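Local coordinates for secreted protein (PDB 5LXZ), which is a secreted copper metalloradical protein of the AA5 family, related to galactose oxidase and probably an oxidase, at residues G130-G135 with G139-S144. The protein carries 1 engineered substitution. Residues are numbered along the deposited sequence; the frame is centred on the assembly and turned at random. Where two conformers were deposited one is given.
Sequences GTKFTG and GKTFVS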
# COMPACT_ATOMS: atom_id res chain seq x y z
N GLY A 130 23.75 -29.39 -3.82
CA GLY A 130 23.35 -30.23 -2.72
C GLY A 130 23.77 -29.69 -1.36
O GLY A 130 23.58 -30.35 -0.35
N THR A 131 24.27 -28.45 -1.34
CA THR A 131 24.53 -27.77 -0.06
C THR A 131 23.19 -27.51 0.64
O THR A 131 22.24 -27.04 0.01
CB THR A 131 25.31 -26.47 -0.29
OG1 THR A 131 26.61 -26.78 -0.79
CG2 THR A 131 25.48 -25.62 0.99
N LYS A 132 23.18 -27.80 1.94
CA LYS A 132 22.00 -27.62 2.79
C LYS A 132 22.13 -26.33 3.57
O LYS A 132 23.20 -26.02 4.11
CB LYS A 132 21.88 -28.76 3.76
CG LYS A 132 21.37 -30.04 3.14
CD LYS A 132 21.39 -31.20 4.11
CE LYS A 132 20.74 -32.44 3.50
NZ LYS A 132 20.44 -33.39 4.60
N PHE A 133 21.03 -25.56 3.58
CA PHE A 133 20.96 -24.27 4.25
C PHE A 133 19.82 -24.41 5.23
O PHE A 133 18.72 -24.78 4.82
CB PHE A 133 20.61 -23.19 3.25
CG PHE A 133 21.65 -22.94 2.22
CD1 PHE A 133 21.66 -23.70 1.05
CD2 PHE A 133 22.60 -21.94 2.39
CE1 PHE A 133 22.62 -23.45 0.08
CE2 PHE A 133 23.57 -21.69 1.40
CZ PHE A 133 23.56 -22.46 0.25
N THR A 134 20.05 -24.09 6.51
CA THR A 134 19.01 -24.28 7.55
C THR A 134 18.75 -22.93 8.23
O THR A 134 19.67 -22.27 8.67
CB THR A 134 19.44 -25.34 8.55
OG1 THR A 134 19.66 -26.56 7.84
CG2 THR A 134 18.40 -25.59 9.59
N GLY A 135 17.47 -22.55 8.32
CA GLY A 135 17.12 -21.25 8.87
C GLY A 135 17.39 -21.25 10.36
O GLY A 135 16.90 -22.11 11.11
N GLY A 139 14.28 -23.06 11.42
CA GLY A 139 14.66 -24.46 11.55
C GLY A 139 14.46 -25.27 10.30
O GLY A 139 14.61 -26.49 10.39
N LYS A 140 14.15 -24.63 9.18
CA LYS A 140 13.82 -25.35 7.93
C LYS A 140 15.01 -25.41 7.01
O LYS A 140 15.83 -24.49 6.96
CB LYS A 140 12.62 -24.71 7.24
CG LYS A 140 11.37 -24.97 8.07
CD LYS A 140 10.12 -24.41 7.48
CE LYS A 140 8.99 -24.67 8.44
NZ LYS A 140 7.80 -23.96 7.98
N THR A 141 15.13 -26.51 6.26
CA THR A 141 16.27 -26.76 5.40
C THR A 141 15.90 -26.70 3.91
O THR A 141 14.85 -27.17 3.50
CB THR A 141 16.90 -28.12 5.75
OG1 THR A 141 17.38 -28.06 7.10
CG2 THR A 141 18.05 -28.47 4.85
N PHE A 142 16.81 -26.12 3.14
CA PHE A 142 16.72 -25.99 1.69
C PHE A 142 18.02 -26.37 1.09
O PHE A 142 19.08 -26.15 1.69
CB PHE A 142 16.31 -24.58 1.29
CG PHE A 142 15.00 -24.17 1.91
CD1 PHE A 142 14.96 -23.67 3.22
CD2 PHE A 142 13.80 -24.38 1.26
CE1 PHE A 142 13.77 -23.37 3.81
CE2 PHE A 142 12.60 -24.06 1.86
CZ PHE A 142 12.58 -23.58 3.14
N VAL A 143 17.95 -26.95 -0.11
CA VAL A 143 19.12 -27.50 -0.78
C VAL A 143 19.36 -26.80 -2.11
O VAL A 143 18.40 -26.60 -2.86
CB VAL A 143 18.89 -29.00 -1.05
CG1 VAL A 143 20.18 -29.65 -1.49
CG2 VAL A 143 18.34 -29.69 0.19
N SER A 144 20.60 -26.45 -2.42
CA SER A 144 20.91 -25.91 -3.73
C SER A 144 20.91 -27.01 -4.81
O SER A 144 21.18 -28.16 -4.52
CB SER A 144 22.27 -25.23 -3.72
OG SER A 144 23.31 -26.18 -3.41
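Thr134 crosses over Thr141 on one face of an antiparallel hairpin, their hydroxyls meeting at 2.8 Å between OG1 and OG1 in a hydrogen bond whose donor may be either one. In Thr134 the hydroxyl lies anti to the carbonyl carbon (chi1 -58°), and Thr141 takes nearly the same torsion; each OG1 thus sits beside its own backbone N, and the methyl CG2 of Thr134 packs 3.7 Å from OG1 of Thr141. Gln196 NE2 gives the Thr134 hydroxyl a second partner, and a phosphate ion, probably from the crystallisation liquor, lies close by.

On the same face CB of Lys132 rests against CG2 of Thr141 before the extended lysine chain leads away. Phe133 and Phe142 form a hydrogen-bonded pair on the other face. Phe133 N reaches Phe142 O at 2.8 Å, almost in line with the carbonyl, and Phe142 N returns the bond to Phe133 O. That same Phe142 O lies in the plane of the Phe133 ring, at its edge, 3.6 Å from CD1. Both rings turn into the barrel, where Val176 and Tyr193 pack on them.

Beyond Phe133, Gly135 N binds Lys140 O, and Gly139 N closes the turn onto Gly135 O. At the other end Ser144 N donates to Thr131 O at 3.0 Å, Gly130 N to Ser144 O, and Thr131 N weakly to Ser144 OG. Strands 191-195 and 164-177 flank the hairpin within the GlxA beta-barrel domain. With backbone bonds running from turn to open end, phenylalanines inward and paired hydroxyls on the more exposed side, the chemistry is that of an amphipathic hairpin in a barrel wall.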